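Local coordinates for SusD superfamily protein (Bacteroides thetaiotaomicron, PDB 3MCX) that is of unknown function but, as a SusD-family protein of the outer membrane, probably captures glycans for uptake by a partner transporter, and binds zinc in the crystal, at residues G65-Y71 with D80-I84; Y261-S265 with D345-I351. One frame throughout, in Å; residues are numbered along the deposited sequence. Where two conformers were deposited one is given.

Overall arrangement
Both contacts are partly buried and lie about 17 Å from the centre of the single chain, measured centre to centre, yet they join different parts of the fold. Contact 1 is local, fastening the loop before helix 69-72 and that helix itself to the first turn of helix 81-106. Contact 2 joins two loops 80 residues apart in sequence, beside strands 256-260 and 351-355. Their centres are 23 Å apart and their nearest atoms about 11 Å, so they do not touch. Chemistry separates them further: three direct hydrogen bonds and a water cross contact 1, whereas one hydrogen bond crosses contact 2, the rest being chiefly aliphatic side chains laid on backbone carbonyls and on one another. Neither reaches an annotated zinc site.

Contact 1. Residues G65-Y71 with D80-I84; sequences GKRVSPY and DNLNI
Gly65 meets Asp80 through its backbone: Gly65 N donates to Asp80 OD2 at 2.9 Å, from above the carboxylate plane. A positive phi of 83° at Gly65, a value that favours glycine, accompanies this close approach. Its carbonyl lies against the side chain of Leu82, with Gly65 O 3.6 Å from Leu82 CB.

At Lys66 the backbone carbonyl does the work. Asn83 ND2 donates to Lys66 O over 3.0 Å in a nearly straight bond (167°), and the oxygen lies in the amide plane of Asn83. Leu82 CD2 packs alongside, 3.6 Å from Lys66 C and close to Arg67 N. The guanidinium of Arg67 turns away to a salt bridge with Glu274. Val68, the N-cap of helix 69-72, is joined to Asn83 by a water that accepts from Val68 N and donates to Asn83 OD1.

Pro70 crosses the Asn83 side chain at about a right angle, Pro70 CG lying 3.6 Å from Asn83 ND2. Tyr71 finishes the segment: its OH donates to Asn83 O at 2.7 Å, in the carbonyl plane and on a lone pair, while Asn83 CG sits over one ring face toward the rim. With chi1 at -63°, CG of Asn83 stands beside its own backbone N, and the amide reaches Lys66, the water and Asp80 together.

Asp80 is the N-cap of helix 81-106: its OD1 takes Asn83 N at 2.9 Å. Its OD2 is gripped from opposite faces by Gly65 N and Asn83 ND2, the latter at 3.1 Å. Three N-H donors thus converge on one carboxylate, which would probably favour its ionised form, and the bonds to ND2 and OD1 of Asn83 fix the rotation of its amide.

Contact 2. Residues Y261-S265 with D345-I351; sequences YITLS and DPKTNNI
Ile262 overlaps the backbone at Lys347 and Asn349, at the end of a short 3-10 segment, 346-348, and just after it, its CG2 lying 3.3 Å from Lys347 O and its CG1 3.4 Å from Asn349 O. In the conformer of Asp345 described, one of two, the segment is entered through an Asx turn in which Asp345 OD1 accepts from Lys347 N, and a salt bridge from Lys347 NZ reaches the same oxygen from the opposite face of the carboxylate. Asp345 O takes both the backbone N and the hydroxyl of Thr348. Two loops of the SusD fold meet here, those flanking strands 256-260 and 351-355.

Leu264 extends the apolar patch: its CG is 3.8 Å from Thr348 CG2, and its methyls touch Asp345 OD2 and Lys347 CB. Deeper in, Ile262 CG1 packs on Ile351 CG1 at 4.0 Å, beside Ser36 of helix 21-36. Ile262 O and Thr348 O, two acceptors 3.5 Å apart, both bond to Lys341 NZ, a shared donor that probably offsets their repulsion.

Asn350 ND2 bonds to Glu259 and lies in plane at the edge of the Tyr261 ring, which stands 82° from the amide plane. Ile262 N donates to Asn350 OD1 at 2.9 Å, from 47° above the carbonyl plane.

Contact 1. Residues G65-Y71 with D80-I84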
ATOM      1  N   GLY A  65     -15.152   0.226  15.317  1.00  5.54           N
ATOM      2  CA  GLY A  65     -16.079   0.242  14.186  1.00  5.79           C
ATOM      3  C   GLY A  65     -16.065   1.544  13.409  1.00  5.71           C
ATOM      4  O   GLY A  65     -16.897   1.705  12.519  1.00  6.22           O
ATOM      5  N   LYS A  66     -15.136   2.440  13.753  1.00  5.22           N
ATOM      6  CA  LYS A  66     -15.032   3.757  13.131  0.50  5.63           C
ATOM      7  C   LYS A  66     -13.624   3.931  12.567  1.00  5.99           C
ATOM      8  O   LYS A  66     -12.731   3.107  12.804  1.00  5.47           O
ATOM      9  CB  LYS A  66     -15.439   4.850  14.131  0.50  5.70           C
ATOM     10  CG  LYS A  66     -16.914   4.770  14.575  0.50  6.01           C
ATOM     11  CD  LYS A  66     -17.902   5.261  13.501  0.50  5.98           C
ATOM     12  CE  LYS A  66     -19.364   5.081  13.897  0.50  6.52           C
ATOM     13  NZ  LYS A  66     -19.794   3.687  13.595  0.50  8.00           N
ATOM     14  N   ARG A  67     -13.414   4.979  11.796  1.00  5.52           N
ATOM     15  CA  ARG A  67     -12.244   5.027  10.933  1.00  5.83           C
ATOM     16  C   ARG A  67     -10.951   5.384  11.655  1.00  6.08           C
ATOM     17  O   ARG A  67     -10.915   6.238  12.567  1.00  6.45           O
ATOM     18  CB  ARG A  67     -12.458   5.964   9.743  1.00  6.10           C
ATOM     19  CG  ARG A  67     -12.446   7.445  10.043  1.00  6.83           C
ATOM     20  CD  ARG A  67     -12.726   8.295   8.751  1.00  7.67           C
ATOM     21  NE  ARG A  67     -14.132   8.171   8.415  1.00  6.07           N
ATOM     22  CZ  ARG A  67     -15.119   8.938   8.845  1.00  6.76           C
ATOM     23  NH1 ARG A  67     -14.876  10.073   9.516  1.00  7.28           N
ATOM     24  NH2 ARG A  67     -16.369   8.607   8.583  1.00  7.16           N
ATOM     25  N   VAL A  68      -9.912   4.665  11.242  1.00  5.42           N
ATOM     26  CA  VAL A  68      -8.503   4.915  11.551  1.00  6.62           C
ATOM     27  C   VAL A  68      -8.075   4.528  12.970  1.00  6.11           C
ATOM     28  O   VAL A  68      -7.109   3.743  13.171  1.00  6.68           O
ATOM     29  CB  VAL A  68      -8.046   6.364  11.249  1.00  5.95           C
ATOM     30  CG1 VAL A  68      -6.531   6.521  11.576  1.00  6.66           C
ATOM     31  CG2 VAL A  68      -8.294   6.744   9.774  1.00  6.91           C
ATOM     32  N   SER A  69      -8.763   5.041  13.963  1.00  6.02           N
ATOM     33  CA  SER A  69      -8.271   4.916  15.320  1.00  5.58           C
ATOM     34  C   SER A  69      -8.084   3.470  15.821  1.00  6.26           C
ATOM     35  O   SER A  69      -7.136   3.229  16.563  1.00  6.27           O
ATOM     36  CB  SER A  69      -9.024   5.809  16.323  1.00  6.24           C
ATOM     37  OG  SER A  69     -10.389   5.468  16.479  1.00  6.24           O
ATOM     38  N   PRO A  70      -8.972   2.524  15.485  1.00  5.82           N
ATOM     39  CA  PRO A  70      -8.714   1.175  15.988  1.00  5.96           C
ATOM     40  C   PRO A  70      -7.441   0.543  15.446  1.00  5.89           C
ATOM     41  O   PRO A  70      -6.838  -0.288  16.135  1.00  5.71           O
ATOM     42  CB  PRO A  70      -9.953   0.402  15.524  1.00  5.47           C
ATOM     43  CG  PRO A  70     -11.053   1.470  15.410  1.00  5.84           C
ATOM     44  CD  PRO A  70     -10.300   2.620  14.833  1.00  5.82           C
ATOM     45  N   TYR A  71      -7.050   0.878  14.213  1.00  5.96           N
ATOM     46  CA  TYR A  71      -5.751   0.478  13.678  1.00  5.51           C
ATOM     47  C   TYR A  71      -4.606   1.197  14.409  1.00  6.27           C
ATOM     48  O   TYR A  71      -3.651   0.577  14.910  1.00  6.54           O
ATOM     49  CB  TYR A  71      -5.657   0.796  12.216  1.00  6.30           C
ATOM     50  CG  TYR A  71      -6.558   0.018  11.281  1.00  6.22           C
ATOM     51  CD1 TYR A  71      -6.869  -1.310  11.466  1.00  6.34           C
ATOM     52  CD2 TYR A  71      -7.004   0.609  10.125  1.00  7.63           C
ATOM     53  CE1 TYR A  71      -7.645  -2.014  10.526  1.00  6.04           C
ATOM     54  CE2 TYR A  71      -7.786  -0.087   9.172  1.00  6.71           C
ATOM     55  CZ  TYR A  71      -8.084  -1.384   9.371  1.00  6.74           C
ATOM     56  OH  TYR A  71      -8.855  -2.018   8.441  1.00  7.05           O
ATOM     57  N   ASP A  80     -15.057  -5.959  14.401  1.00  5.11           N
ATOM     58  CA  ASP A  80     -15.125  -4.618  13.788  1.00  4.61           C
ATOM     59  C   ASP A  80     -15.535  -4.726  12.316  1.00  4.51           C
ATOM     60  O   ASP A  80     -14.795  -5.260  11.489  1.00  5.43           O
ATOM     61  CB  ASP A  80     -13.780  -3.937  13.966  1.00  5.81           C
ATOM     62  CG  ASP A  80     -13.802  -2.453  13.664  1.00  6.06           C
ATOM     63  OD1 ASP A  80     -14.388  -2.095  12.603  1.00  6.29           O
ATOM     64  OD2 ASP A  80     -13.197  -1.665  14.443  1.00  5.85           O
ATOM     65  N   ASN A  81     -16.726  -4.244  11.984  1.00  4.68           N
ATOM     66  CA  ASN A  81     -17.196  -4.397  10.625  1.00  4.91           C
ATOM     67  C   ASN A  81     -16.400  -3.555   9.632  1.00  5.80           C
ATOM     68  O   ASN A  81     -15.948  -4.043   8.609  1.00  5.64           O
ATOM     69  CB  ASN A  81     -18.676  -4.061  10.527  1.00  4.86           C
ATOM     70  CG  ASN A  81     -19.237  -4.379   9.160  1.00  6.08           C
ATOM     71  OD1 ASN A  81     -19.341  -5.565   8.789  1.00  8.10           O
ATOM     72  ND2 ASN A  81     -19.601  -3.342   8.405  1.00  5.88           N
ATOM     73  N   LEU A  82     -16.249  -2.267   9.938  1.00  5.58           N
ATOM     74  CA  LEU A  82     -15.531  -1.376   9.071  1.00  5.48           C
ATOM     75  C   LEU A  82     -14.093  -1.793   8.836  1.00  5.49           C
ATOM     76  O   LEU A  82     -13.569  -1.684   7.718  1.00  6.52           O
ATOM     77  CB  LEU A  82     -15.590   0.050   9.607  1.00  6.28           C
ATOM     78  CG  LEU A  82     -15.048   1.140   8.696  1.00  6.80           C
ATOM     79  CD1 LEU A  82     -16.048   1.485   7.597  1.00  7.91           C
ATOM     80  CD2 LEU A  82     -14.673   2.423   9.488  1.00  7.17           C
ATOM     81  N   ASN A  83     -13.439  -2.264   9.895  1.00  5.37           N
ATOM     82  CA  ASN A  83     -12.000  -2.427   9.848  1.00  5.91           C
ATOM     83  C   ASN A  83     -11.485  -3.833   9.730  1.00  5.68           C
ATOM     84  O   ASN A  83     -10.305  -4.024   9.449  1.00  6.18           O
ATOM     85  CB  ASN A  83     -11.424  -1.760  11.087  1.00  6.50           C
ATOM     86  CG  ASN A  83     -11.707  -0.267  11.106  1.00  5.50           C
ATOM     87  OD1 ASN A  83     -11.512   0.386  10.083  1.00  7.03           O
ATOM     88  ND2 ASN A  83     -12.154   0.268  12.235  1.00  6.04           N
ATOM     89  N   ILE A  84     -12.345  -4.811   9.933  1.00  4.95           N
ATOM     90  CA  ILE A  84     -11.948  -6.225   9.876  1.00  5.56           C
ATOM     91  C   ILE A  84     -12.845  -7.020   8.939  1.00  5.69           C
ATOM     92  O   ILE A  84     -12.341  -7.613   7.972  1.00  5.88           O
ATOM     93  CB  ILE A  84     -11.932  -6.839  11.280  1.00  5.46           C
ATOM     94  CG1 ILE A  84     -10.863  -6.191  12.180  1.00  6.43           C
ATOM     95  CG2 ILE A  84     -11.735  -8.369  11.241  1.00  6.01           C
ATOM     96  CD1 ILE A  84      -9.408  -6.383  11.718  1.00  6.03           C
TER
HETATM   97  O   HOH W   1     -10.195   2.669   9.344  1.00  6.86           O

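Contact 2. Residues Y261-S265 with D345-I351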
ATOM      1  N   TYR A 261      -8.140   4.285 -11.886  1.00  6.70           N
ATOM      2  CA  TYR A 261      -8.817   5.486 -12.375  1.00  7.38           C
ATOM      3  C   TYR A 261     -10.100   5.714 -11.594  1.00  8.33           C
ATOM      4  O   TYR A 261     -10.946   4.793 -11.475  1.00  8.81           O
ATOM      5  CB  TYR A 261      -9.135   5.308 -13.848  1.00  7.88           C
ATOM      6  CG  TYR A 261      -9.793   6.483 -14.515  1.00  6.82           C
ATOM      7  CD1 TYR A 261      -9.190   7.724 -14.533  1.00  7.07           C
ATOM      8  CD2 TYR A 261     -11.043   6.358 -15.145  1.00  8.18           C
ATOM      9  CE1 TYR A 261      -9.799   8.796 -15.153  1.00  6.36           C
ATOM     10  CE2 TYR A 261     -11.653   7.429 -15.783  1.00 10.12           C
ATOM     11  CZ  TYR A 261     -11.025   8.648 -15.787  1.00  7.92           C
ATOM     12  OH  TYR A 261     -11.632   9.716 -16.426  1.00  9.86           O
ATOM     13  N   ILE A 262     -10.255   6.945 -11.103  1.00  7.60           N
ATOM     14  CA  ILE A 262     -11.395   7.389 -10.323  1.00  7.95           C
ATOM     15  C   ILE A 262     -11.995   8.628 -10.950  1.00  8.66           C
ATOM     16  O   ILE A 262     -11.290   9.562 -11.359  1.00  7.84           O
ATOM     17  CB  ILE A 262     -10.955   7.764  -8.883  1.00  6.86           C
ATOM     18  CG1 ILE A 262     -10.318   6.568  -8.149  1.00  7.55           C
ATOM     19  CG2 ILE A 262     -12.096   8.425  -8.074  1.00  9.12           C
ATOM     20  CD1 ILE A 262     -11.281   5.422  -7.872  1.00  8.80           C
ATOM     21  N   THR A 263     -13.319   8.646 -11.047  1.00  9.19           N
ATOM     22  CA  THR A 263     -14.068   9.883 -11.244  1.00 10.73           C
ATOM     23  C   THR A 263     -15.306   9.854 -10.342  1.00 10.87           C
ATOM     24  O   THR A 263     -15.574   8.855  -9.666  1.00  9.87           O
ATOM     25  CB  THR A 263     -14.529  10.095 -12.698  1.00 11.41           C
ATOM     26  OG1 THR A 263     -15.574   9.165 -12.980  1.00 12.72           O
ATOM     27  CG2 THR A 263     -13.345   9.913 -13.692  1.00 13.01           C
ATOM     28  N   LEU A 264     -16.063  10.960 -10.324  1.00 11.79           N
ATOM     29  CA  LEU A 264     -17.302  10.981  -9.533  1.00 13.76           C
ATOM     30  C   LEU A 264     -18.411  10.066 -10.100  1.00 16.34           C
ATOM     31  O   LEU A 264     -19.422   9.824  -9.420  1.00 16.97           O
ATOM     32  CB  LEU A 264     -17.819  12.417  -9.381  1.00 13.11           C
ATOM     33  CG  LEU A 264     -16.987  13.327  -8.469  1.00 13.78           C
ATOM     34  CD1 LEU A 264     -17.681  14.677  -8.286  1.00 15.13           C
ATOM     35  CD2 LEU A 264     -16.676  12.687  -7.097  1.00 12.66           C
ATOM     36  N   SER A 265     -18.216   9.540 -11.317  1.00 18.35           N
ATOM     37  CA  SER A 265     -19.171   8.604 -11.931  0.50 19.41           C
ATOM     38  C   SER A 265     -18.819   7.143 -11.668  1.00 20.65           C
ATOM     39  O   SER A 265     -19.717   6.295 -11.568  1.00 22.18           O
ATOM     40  CB  SER A 265     -19.274   8.850 -13.440  0.50 19.45           C
ATOM     41  OG  SER A 265     -19.664  10.177 -13.705  0.50 19.42           O
ATOM     42  N   ASP A 345     -11.044  18.683  -4.833  1.00 10.23           N
ATOM     43  CA  ASP A 345     -12.032  17.556  -4.552  0.60  9.62           C
ATOM     44  C   ASP A 345     -11.294  16.264  -4.550  1.00  8.23           C
ATOM     45  O   ASP A 345     -11.135  15.508  -5.527  1.00  8.12           O
ATOM     46  CB  ASP A 345     -13.379  17.406  -5.310  0.60 10.31           C
ATOM     47  CG  ASP A 345     -14.349  16.284  -4.658  0.60 10.60           C
ATOM     48  OD1 ASP A 345     -14.046  15.704  -3.535  0.60  3.54           O
ATOM     49  OD2 ASP A 345     -15.436  15.988  -5.300  0.60 12.02           O
ATOM     50  N   PRO A 346     -10.863  15.962  -3.314  1.00  7.77           N
ATOM     51  CA  PRO A 346     -10.113  14.739  -3.119  1.00  7.54           C
ATOM     52  C   PRO A 346     -10.771  13.452  -3.593  1.00  7.48           C
ATOM     53  O   PRO A 346     -10.061  12.487  -3.884  1.00  6.65           O
ATOM     54  CB  PRO A 346      -9.890  14.718  -1.595  1.00  7.35           C
ATOM     55  CG  PRO A 346      -9.865  16.154  -1.225  1.00  8.94           C
ATOM     56  CD  PRO A 346     -10.921  16.768  -2.075  1.00  8.82           C
ATOM     57  N   LYS A 347     -12.097  13.425  -3.607  1.00  6.64           N
ATOM     58  CA  LYS A 347     -12.822  12.226  -4.031  1.00  6.89           C
ATOM     59  C   LYS A 347     -12.558  11.837  -5.475  1.00  7.51           C
ATOM     60  O   LYS A 347     -12.897  10.712  -5.882  1.00  8.28           O
ATOM     61  CB  LYS A 347     -14.320  12.405  -3.797  1.00  7.59           C
ATOM     62  CG  LYS A 347     -14.677  12.443  -2.344  1.00  8.14           C
ATOM     63  CD  LYS A 347     -16.187  12.458  -2.129  1.00 12.45           C
ATOM     64  CE  LYS A 347     -16.818  13.710  -2.599  1.00 16.07           C
ATOM     65  NZ  LYS A 347     -16.401  14.903  -1.813  1.00 20.85           N
ATOM     66  N   THR A 348     -12.026  12.764  -6.267  1.00  7.23           N
ATOM     67  CA  THR A 348     -11.668  12.487  -7.650  1.00  7.94           C
ATOM     68  C   THR A 348     -10.239  11.995  -7.876  1.00  7.08           C
ATOM     69  O   THR A 348      -9.881  11.685  -9.020  1.00  7.98           O
ATOM     70  CB  THR A 348     -11.879  13.738  -8.544  1.00  8.21           C
ATOM     71  OG1 THR A 348     -10.914  14.755  -8.181  1.00  9.25           O
ATOM     72  CG2 THR A 348     -13.325  14.246  -8.438  1.00  7.69           C
ATOM     73  N   ASN A 349      -9.416  11.973  -6.834  1.00  6.85           N
ATOM     74  CA  ASN A 349      -8.026  11.565  -6.949  1.00  6.25           C
ATOM     75  C   ASN A 349      -7.961  10.112  -7.383  1.00  7.25           C
ATOM     76  O   ASN A 349      -8.639   9.231  -6.815  1.00  6.48           O
ATOM     77  CB  ASN A 349      -7.272  11.757  -5.624  1.00  6.90           C
ATOM     78  CG  ASN A 349      -5.826  12.182  -5.810  1.00  6.97           C
ATOM     79  OD1 ASN A 349      -5.518  13.369  -5.650  1.00  7.14           O
ATOM     80  ND2 ASN A 349      -4.932  11.231  -6.172  1.00  7.35           N
ATOM     81  N   ASN A 350      -7.101   9.833  -8.352  1.00  7.05           N
ATOM     82  CA  ASN A 350      -6.775   8.444  -8.674  1.00  7.44           C
ATOM     83  C   ASN A 350      -6.052   7.771  -7.505  1.00  7.99           C
ATOM     84  O   ASN A 350      -5.587   8.428  -6.564  1.00  7.28           O
ATOM     85  CB  ASN A 350      -5.907   8.363  -9.921  1.00  7.43           C
ATOM     86  CG  ASN A 350      -6.698   8.436 -11.202  1.00  7.29           C
ATOM     87  OD1 ASN A 350      -7.923   8.659 -11.217  1.00  6.78           O
ATOM     88  ND2 ASN A 350      -5.975   8.321 -12.327  1.00  7.80           N
ATOM     89  N   ILE A 351      -5.949   6.454  -7.566  1.00  7.22           N
ATOM     90  CA  ILE A 351      -5.290   5.656  -6.545  1.00  7.85           C
ATOM     91  C   ILE A 351      -4.020   5.035  -7.136  1.00  8.31           C
ATOM     92  O   ILE A 351      -4.065   3.990  -7.819  1.00  8.44           O
ATOM     93  CB  ILE A 351      -6.188   4.520  -6.000  1.00  6.71           C
ATOM     94  CG1 ILE A 351      -7.610   5.019  -5.650  1.00  8.92           C
ATOM     95  CG2 ILE A 351      -5.515   3.946  -4.776  1.00  9.10           C
ATOM     96  CD1 ILE A 351      -8.496   3.889  -5.056  1.00 10.09           C
TER